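Local coordinates for single-stranded DNA-binding protein DdrB (Deinococcus radiodurans, PDB 4NOE), which binds single-stranded DNA and promotes its accurate annealing, probably as part of the DNA damage response of this bacterium, at residues V119-D124 with Y129-I134; R82-R87 with G110-D115. All blocks are in the same frame, centred on the assembly; numbering follows the deposited sequence.

Contact 1. Residues V119-D124 with Y129-I134; sequences VREKAD and YVSLAI. With nucleotides of chain F.
Glu-121 and Tyr-129 face each other as an antiparallel hydrogen-bonded pair. Glu-121 N reaches Tyr-129 O at 2.9 Å, in the carbonyl plane, and Tyr-129 N returns to Glu-121 O at 3.0 Å with an N-H...O angle of 166°. Both side chains leave on the same face of the sheet, where the DNA lies. The thymine of DT26 of chain F lies over one face of the Tyr-129 ring, its N1 3.6 Å above the plane and over the ring centre. Ala-123 CB sits at the edge of the ring, in its plane, 3.4 Å from Tyr-129 CE2, and also touches the thymine methyl C7, so one small side chain borders both the ring and the base. Tyr-129 OH lies beside the sugar of DG27 of chain F. Glu-121 stretches its chain beyond CG (chi2 168°), which carries the carboxylate past its own strand partner to Ser-131. There Ser-131 OG donates to OE2 at 2.7 Å, approaching from above the carboxylate plane. The other oxygen, OE1, lies near thymine O4 and forms a salt bridge with Lys-106, so its charge is probably balanced beside the base. Behind this shell, a water donates to Val-119 O at 2.6 Å, accepts from Ser-131 N and bonds weakly to Glu-121 OE2. Val-119 CG2 and Val-130 CG2 add an apolar touch at 4.1 Å. Strands 121-122 and 128-135 thus form a beta hairpin whose paired face presents an aromatic platform to a base, an arrangement characteristic of single-stranded DNA-binding surfaces.

Contact 2. Residues R82-R87 with G110-D115; sequences RGHAYR and GAKVSD. With nucleotides of chain F.
Lys-112 and His-84 meet end-on to edge: the ammonium nitrogen NZ comes to the rim of the imidazole and donates to ND1 at 3.0 Å, only 13° out of the ring plane. ND1 therefore acts as the acceptor, which suggests that it carries no proton here. The lysine chain is extended from CG to NZ, with chi2 172°, and this straight reach spans a gap in which the closest CA atoms, those of His-84 and Lys-112, are still 10.0 Å apart. CE follows NZ to the same ring edge, 3.4 Å from ND1. A water accepts from both NZ and Ala-85 N, giving the ammonium a second link to strand 84-91. Replacing Lys-112 by an alanine removes the ammonium, and would probably leave His-84 ND1 without its donor and this water without one of its two anchors.

The contact joins the start of strand 84-91 to the loop after strand 104-110, its antiparallel neighbour in the mixed sheet, along the DNA backbone. Lys-112 passes the phosphate of DC30 of chain F, with CE 3.7 Å from OP2, while Gly-110 N makes a weak hydrogen bond to OP1 of DG29 of chain F. Gly-110 CA lies 3.5 Å from O3' of DC28 of chain F. The position of the Arg-87 guanidinium near the phosphate of DC28 of chain F is doubtful.

The base of Lys-112 is set by a type I turn from Lys-112 to Asp-115. Asp-115 N donates to Lys-112 O, and Asp-115 OD2 accepts from Lys-112 N at 2.6 Å, on its anti side but tilted 34° out of the carboxylate plane. The same OD2 forms a salt bridge with Arg-109.

Contacts 1 and 2 follow one another along the chain, their centres about 10 Å apart, and both reach the same mixed sheet. Arg-120 ties them most directly: its NH2 is 2.6 Å from Asp-115 O, a probable hydrogen bond, while NH1 forms a salt bridge with Glu-128. A second junction is apolar, Leu-132 CB lying 3.6 Å from Tyr-86 CD2. Both sites address one DNA strand, chain F, in order: contact 1 meets nucleotides 26 and 27, including a base, whereas contact 2 follows the backbone of nucleotides 28 to 30. Together they probably form part of a track for consecutive nucleotides, consistent with a protein that holds single strands for annealing.

Contact 1. Residues V119-D124 with Y129-I134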
loop_
_atom_site.group_PDB
_atom_site.type_symbol
_atom_site.label_atom_id
_atom_site.label_comp_id
_atom_site.label_asym_id
_atom_site.label_seq_id
_atom_site.Cartn_x
_atom_site.Cartn_y
_atom_site.Cartn_z
ATOM N N VAL E 119 1.407 12.769 8.864
ATOM C CA VAL E 119 1.896 13.444 10.077
ATOM C C VAL E 119 2.635 12.484 11.022
ATOM O O VAL E 119 3.184 12.901 12.035
ATOM C CB VAL E 119 0.772 14.195 10.845
ATOM C CG1 VAL E 119 0.033 15.178 9.917
ATOM C CG2 VAL E 119 -0.218 13.211 11.462
ATOM N N ARG E 120 2.661 11.202 10.676
ATOM C CA ARG E 120 3.258 10.189 11.550
ATOM C C ARG E 120 4.739 10.011 11.269
ATOM O O ARG E 120 5.135 9.873 10.125
ATOM C CB ARG E 120 2.556 8.846 11.356
ATOM C CG ARG E 120 1.126 8.816 11.827
ATOM C CD ARG E 120 0.492 7.512 11.379
ATOM N NE ARG E 120 -0.950 7.518 11.567
ATOM C CZ ARG E 120 -1.582 6.808 12.494
ATOM N NH1 ARG E 120 -0.898 6.018 13.313
ATOM N NH2 ARG E 120 -2.902 6.882 12.593
ATOM N N GLU E 121 5.547 10.021 12.324
ATOM C CA GLU E 121 6.979 9.814 12.214
ATOM C C GLU E 121 7.270 8.484 12.889
ATOM O O GLU E 121 7.088 8.342 14.100
ATOM C CB GLU E 121 7.751 10.953 12.911
ATOM C CG GLU E 121 7.564 12.326 12.262
ATOM C CD GLU E 121 8.091 13.493 13.117
ATOM O OE1 GLU E 121 8.805 13.262 14.110
ATOM O OE2 GLU E 121 7.787 14.658 12.784
ATOM N N LYS E 122 7.696 7.499 12.105
ATOM C CA LYS E 122 7.975 6.175 12.651
ATOM C C LYS E 122 9.227 6.250 13.499
ATOM O O LYS E 122 10.237 6.820 13.089
ATOM C CB LYS E 122 8.152 5.148 11.529
ATOM N N ALA E 123 9.147 5.696 14.698
ATOM C CA ALA E 123 10.251 5.745 15.642
ATOM C C ALA E 123 10.547 4.333 16.113
ATOM O O ALA E 123 9.982 3.382 15.600
ATOM C CB ALA E 123 9.868 6.596 16.811
ATOM N N ASP E 124 11.404 4.204 17.117
ATOM C CA ASP E 124 11.742 2.889 17.662
ATOM C C ASP E 124 10.546 2.170 18.287
ATOM O O ASP E 124 9.572 2.801 18.702
ATOM C CB ASP E 124 12.869 3.018 18.684
ATOM C CG ASP E 124 14.178 3.422 18.045
ATOM O OD1 ASP E 124 14.394 3.042 16.874
ATOM O OD2 ASP E 124 14.983 4.119 18.701
ATOM N N TYR E 129 5.215 9.106 16.253
ATOM C CA TYR E 129 5.094 10.392 16.924
ATOM C C TYR E 129 4.551 11.442 15.967
ATOM O O TYR E 129 4.708 11.336 14.746
ATOM C CB TYR E 129 6.456 10.863 17.458
ATOM C CG TYR E 129 6.978 10.043 18.599
ATOM C CD1 TYR E 129 6.569 10.295 19.903
ATOM C CD2 TYR E 129 7.863 9.006 18.378
ATOM C CE1 TYR E 129 7.046 9.531 20.965
ATOM C CE2 TYR E 129 8.340 8.233 19.426
ATOM C CZ TYR E 129 7.922 8.502 20.711
ATOM O OH TYR E 129 8.397 7.741 21.745
ATOM N N VAL E 130 3.910 12.459 16.523
ATOM C CA VAL E 130 3.390 13.546 15.715
ATOM C C VAL E 130 3.985 14.789 16.326
ATOM O O VAL E 130 3.888 14.969 17.541
ATOM C CB VAL E 130 1.858 13.611 15.787
ATOM C CG1 VAL E 130 1.336 14.831 15.034
ATOM C CG2 VAL E 130 1.222 12.321 15.229
ATOM N N SER E 131 4.607 15.635 15.507
ATOM C CA SER E 131 5.353 16.784 16.025
ATOM C C SER E 131 4.582 18.094 16.021
ATOM O O SER E 131 3.925 18.446 15.033
ATOM C CB SER E 131 6.642 16.996 15.220
ATOM O OG SER E 131 7.402 15.807 15.159
ATOM N N LEU E 132 4.703 18.846 17.109
ATOM C CA LEU E 132 4.171 20.206 17.138
ATOM C C LEU E 132 5.275 21.213 16.831
ATOM O O LEU E 132 5.095 22.134 16.012
ATOM C CB LEU E 132 3.571 20.518 18.511
ATOM C CG LEU E 132 3.135 21.978 18.697
ATOM C CD1 LEU E 132 1.993 22.363 17.757
ATOM C CD2 LEU E 132 2.729 22.230 20.144
ATOM N N ALA E 133 6.414 21.048 17.502
ATOM C CA ALA E 133 7.474 22.060 17.450
ATOM C C ALA E 133 8.817 21.499 17.902
ATOM O O ALA E 133 8.887 20.584 18.738
ATOM C CB ALA E 133 7.096 23.307 18.313
ATOM N N ILE E 134 9.890 22.049 17.354
ATOM C CA ILE E 134 11.208 21.691 17.854
ATOM C C ILE E 134 12.081 22.926 18.028
ATOM O O ILE E 134 12.236 23.730 17.105
ATOM C CB ILE E 134 11.905 20.632 16.975
ATOM C CG1 ILE E 134 13.345 20.417 17.439
ATOM C CG2 ILE E 134 11.885 21.033 15.515
ATOM C CD1 ILE E 134 13.928 19.090 16.975
ATOM P P DT F 26 15.450 8.877 20.780
ATOM O OP1 DT F 26 16.399 8.704 21.822
ATOM O OP2 DT F 26 15.003 7.747 20.049
ATOM O "O5'" DT F 26 14.145 9.600 21.306
ATOM C "C5'" DT F 26 14.137 10.589 22.330
ATOM C "C4'" DT F 26 12.741 11.118 22.553
ATOM O "O4'" DT F 26 12.202 11.636 21.319
ATOM C "C3'" DT F 26 11.738 10.084 23.053
ATOM O "O3'" DT F 26 10.853 10.625 24.023
ATOM C "C2'" DT F 26 10.909 9.796 21.822
ATOM C "C1'" DT F 26 10.908 11.139 21.126
ATOM N N1 DT F 26 10.667 11.121 19.686
ATOM C C2 DT F 26 9.923 12.115 19.095
ATOM O O2 DT F 26 9.386 13.002 19.718
ATOM N N3 DT F 26 9.843 12.031 17.734
ATOM C C4 DT F 26 10.403 11.069 16.926
ATOM O O4 DT F 26 10.257 11.124 15.722
ATOM C C5 DT F 26 11.193 10.078 17.609
ATOM C C7 DT F 26 11.864 9.011 16.809
ATOM C C6 DT F 26 11.282 10.152 18.935
ATOM P P DG F 27 11.232 10.817 25.509
ATOM O OP1 DG F 27 10.603 11.989 25.976
ATOM O OP2 DG F 27 12.627 10.627 25.677
ATOM O "O5'" DG F 27 10.297 9.835 26.313
ATOM C "C5'" DG F 27 10.193 8.442 26.107
ATOM C "C4'" DG F 27 9.193 8.123 25.027
ATOM O "O4'" DG F 27 9.670 6.915 24.414
ATOM C "C3'" DG F 27 7.754 7.832 25.452
ATOM O "O3'" DG F 27 6.893 8.962 25.303
ATOM C "C2'" DG F 27 7.337 6.790 24.442
ATOM C "C1'" DG F 27 8.619 5.998 24.265
ATOM N N9 DG F 27 8.758 4.997 25.301
ATOM C C8 DG F 27 8.389 5.137 26.615
ATOM N N7 DG F 27 8.566 4.053 27.314
ATOM C C5 DG F 27 9.050 3.134 26.398
ATOM C C6 DG F 27 9.433 1.792 26.573
ATOM O O6 DG F 27 9.415 1.119 27.603
ATOM N N1 DG F 27 9.899 1.238 25.393
ATOM C C2 DG F 27 9.966 1.884 24.189
ATOM N N2 DG F 27 10.428 1.159 23.158
ATOM N N3 DG F 27 9.618 3.141 24.010
ATOM C C4 DG F 27 9.175 3.702 25.151
HETATM O O HOH W 1 4.444 15.059 12.796
HETATM O O HOH W 2 10.581 5.618 20.504
#

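Contact 2. Residues R82-R87 with G110-D115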
loop_
_atom_site.group_PDB
_atom_site.type_symbol
_atom_site.label_atom_id
_atom_site.label_comp_id
_atom_site.label_asym_id
_atom_site.label_seq_id
_atom_site.Cartn_x
_atom_site.Cartn_y
_atom_site.Cartn_z
ATOM N N ARG E 82 -4.869 22.687 19.600
ATOM C CA ARG E 82 -6.042 22.093 18.940
ATOM C C ARG E 82 -6.578 20.842 19.627
ATOM O O ARG E 82 -6.919 19.860 18.960
ATOM C CB ARG E 82 -5.748 21.758 17.477
ATOM C CG ARG E 82 -5.530 22.956 16.596
ATOM C CD ARG E 82 -6.772 23.214 15.767
ATOM N NE ARG E 82 -6.996 24.644 15.654
ATOM C CZ ARG E 82 -8.175 25.234 15.766
ATOM N NH1 ARG E 82 -9.280 24.518 15.971
ATOM N NH2 ARG E 82 -8.243 26.546 15.654
ATOM N N GLY E 83 -6.641 20.863 20.952
ATOM C CA GLY E 83 -7.213 19.749 21.690
ATOM C C GLY E 83 -6.294 18.562 21.934
ATOM O O GLY E 83 -6.712 17.590 22.560
ATOM N N HIS E 84 -5.052 18.635 21.451
ATOM C CA HIS E 84 -4.075 17.565 21.670
ATOM C C HIS E 84 -2.990 18.005 22.651
ATOM O O HIS E 84 -2.618 19.185 22.695
ATOM C CB HIS E 84 -3.398 17.174 20.344
ATOM C CG HIS E 84 -4.349 16.717 19.279
ATOM N ND1 HIS E 84 -4.914 15.458 19.270
ATOM C CD2 HIS E 84 -4.804 17.342 18.165
ATOM C CE1 HIS E 84 -5.694 15.335 18.210
ATOM N NE2 HIS E 84 -5.647 16.465 17.523
ATOM N N ALA E 85 -2.466 17.059 23.425
ATOM C CA ALA E 85 -1.383 17.353 24.365
ATOM C C ALA E 85 -0.066 16.917 23.754
ATOM O O ALA E 85 0.038 15.807 23.233
ATOM C CB ALA E 85 -1.609 16.623 25.682
ATOM N N TYR E 86 0.939 17.779 23.811
ATOM C CA TYR E 86 2.264 17.419 23.318
ATOM C C TYR E 86 3.251 17.462 24.471
ATOM O O TYR E 86 3.287 18.446 25.209
ATOM C CB TYR E 86 2.714 18.383 22.207
ATOM C CG TYR E 86 1.848 18.307 20.973
ATOM C CD1 TYR E 86 0.650 19.001 20.903
ATOM C CD2 TYR E 86 2.224 17.534 19.884
ATOM C CE1 TYR E 86 -0.149 18.928 19.786
ATOM C CE2 TYR E 86 1.412 17.452 18.740
ATOM C CZ TYR E 86 0.230 18.148 18.712
ATOM O OH TYR E 86 -0.590 18.096 17.601
ATOM N N ARG E 87 4.043 16.402 24.625
ATOM C CA ARG E 87 5.061 16.349 25.685
ATOM C C ARG E 87 6.337 17.099 25.334
ATOM O O ARG E 87 6.815 17.041 24.190
ATOM C CB ARG E 87 5.445 14.904 26.000
ATOM C CG ARG E 87 4.491 14.205 26.937
ATOM C CD ARG E 87 5.126 13.022 27.642
ATOM N NE ARG E 87 4.146 12.387 28.514
ATOM C CZ ARG E 87 3.249 11.495 28.102
ATOM N NH1 ARG E 87 2.387 10.973 28.964
ATOM N NH2 ARG E 87 3.215 11.121 26.830
ATOM N N GLY E 110 2.233 10.863 20.868
ATOM C CA GLY E 110 2.038 9.621 20.152
ATOM C C GLY E 110 0.923 9.782 19.135
ATOM O O GLY E 110 -0.035 10.527 19.363
ATOM N N ALA E 111 1.048 9.099 18.003
ATOM C CA ALA E 111 0.014 9.145 16.973
ATOM C C ALA E 111 -1.265 8.528 17.517
ATOM O O ALA E 111 -1.218 7.586 18.314
ATOM C CB ALA E 111 0.466 8.401 15.734
ATOM N N LYS E 112 -2.399 9.068 17.088
ATOM C CA LYS E 112 -3.704 8.506 17.420
ATOM C C LYS E 112 -4.220 7.742 16.218
ATOM O O LYS E 112 -3.715 7.917 15.099
ATOM C CB LYS E 112 -4.680 9.626 17.791
ATOM C CG LYS E 112 -4.255 10.370 19.053
ATOM C CD LYS E 112 -5.098 11.606 19.341
ATOM C CE LYS E 112 -4.503 12.350 20.541
ATOM N NZ LYS E 112 -5.473 13.235 21.230
ATOM N N VAL E 113 -5.230 6.907 16.433
ATOM C CA VAL E 113 -5.812 6.159 15.314
ATOM C C VAL E 113 -6.309 7.112 14.214
ATOM O O VAL E 113 -6.227 6.805 13.032
ATOM C CB VAL E 113 -6.928 5.186 15.786
ATOM C CG1 VAL E 113 -8.203 5.946 16.154
ATOM C CG2 VAL E 113 -7.225 4.165 14.716
ATOM N N SER E 114 -6.768 8.298 14.600
ATOM C CA SER E 114 -7.305 9.235 13.622
ATOM C C SER E 114 -6.255 10.079 12.888
ATOM O O SER E 114 -6.595 10.763 11.921
ATOM C CB SER E 114 -8.363 10.128 14.270
ATOM O OG SER E 114 -7.859 10.788 15.427
ATOM N N ASP E 115 -4.992 10.035 13.324
ATOM C CA ASP E 115 -3.940 10.793 12.619
ATOM C C ASP E 115 -3.635 10.206 11.239
ATOM O O ASP E 115 -3.343 9.018 11.113
ATOM C CB ASP E 115 -2.638 10.871 13.432
ATOM C CG ASP E 115 -2.771 11.740 14.677
ATOM O OD1 ASP E 115 -3.375 12.835 14.581
ATOM O OD2 ASP E 115 -2.263 11.333 15.750
ATOM P P DC F 28 5.378 8.944 25.715
ATOM O OP1 DC F 28 4.813 10.236 25.474
ATOM O OP2 DC F 28 5.260 8.411 27.029
ATOM O "O5'" DC F 28 4.741 7.884 24.726
ATOM C "C5'" DC F 28 4.345 8.225 23.415
ATOM C "C4'" DC F 28 3.398 7.185 22.880
ATOM O "O4'" DC F 28 4.037 5.904 22.894
ATOM C "C3'" DC F 28 2.131 7.017 23.694
ATOM O "O3'" DC F 28 1.205 7.900 23.100
ATOM C "C2'" DC F 28 1.781 5.556 23.486
ATOM C "C1'" DC F 28 3.111 4.881 23.164
ATOM N N1 DC F 28 3.692 4.037 24.216
ATOM C C2 DC F 28 4.107 2.741 23.898
ATOM O O2 DC F 28 3.920 2.317 22.755
ATOM N N3 DC F 28 4.683 1.980 24.850
ATOM C C4 DC F 28 4.875 2.476 26.071
ATOM N N4 DC F 28 5.445 1.689 26.978
ATOM C C5 DC F 28 4.485 3.800 26.415
ATOM C C6 DC F 28 3.910 4.540 25.465
ATOM P P DG F 29 0.333 8.856 23.954
ATOM O OP1 DG F 29 0.863 10.188 23.819
ATOM O OP2 DG F 29 0.152 8.267 25.238
ATOM O "O5'" DG F 29 -1.072 8.724 23.243
ATOM C "C5'" DG F 29 -1.160 8.350 21.868
ATOM C "C4'" DG F 29 -2.381 7.502 21.599
ATOM O "O4'" DG F 29 -2.136 6.163 22.059
ATOM C "C3'" DG F 29 -3.669 7.962 22.281
ATOM O "O3'" DG F 29 -4.859 7.619 21.576
ATOM C "C2'" DG F 29 -3.684 7.149 23.549
ATOM C "C1'" DG F 29 -2.983 5.861 23.153
ATOM N N9 DG F 29 -2.157 5.353 24.235
ATOM C C8 DG F 29 -1.841 6.005 25.399
ATOM N N7 DG F 29 -1.094 5.297 26.196
ATOM C C5 DG F 29 -0.922 4.098 25.525
ATOM C C6 DG F 29 -0.206 2.939 25.894
ATOM O O6 DG F 29 0.445 2.731 26.918
ATOM N N1 DG F 29 -0.282 1.962 24.914
ATOM C C2 DG F 29 -0.956 2.086 23.730
ATOM N N2 DG F 29 -0.909 1.033 22.914
ATOM N N3 DG F 29 -1.641 3.154 23.380
ATOM C C4 DG F 29 -1.573 4.119 24.314
ATOM P P DC F 30 -6.235 8.367 21.860
ATOM O OP1 DC F 30 -6.954 8.327 20.621
ATOM O OP2 DC F 30 -5.976 9.597 22.537
ATOM O "O5'" DC F 30 -6.942 7.556 23.027
ATOM C "C5'" DC F 30 -7.824 6.475 22.749
ATOM C "C4'" DC F 30 -7.078 5.366 22.051
ATOM O "O4'" DC F 30 -5.895 5.074 22.820
ATOM C "C3'" DC F 30 -7.824 4.041 22.014
ATOM O "O3'" DC F 30 -7.151 3.259 21.035
ATOM C "C2'" DC F 30 -7.483 3.461 23.366
ATOM C "C1'" DC F 30 -6.023 3.800 23.409
ATOM N N1 DC F 30 -5.343 3.812 24.702
ATOM C C2 DC F 30 -4.776 2.626 25.153
ATOM O O2 DC F 30 -4.921 1.599 24.482
ATOM N N3 DC F 30 -4.101 2.621 26.318
ATOM C C4 DC F 30 -3.970 3.746 27.018
ATOM N N4 DC F 30 -3.292 3.691 28.160
ATOM C C5 DC F 30 -4.533 4.973 26.578
ATOM C C6 DC F 30 -5.194 4.964 25.420
HETATM O O HOH W 3 -4.106 14.568 23.594
#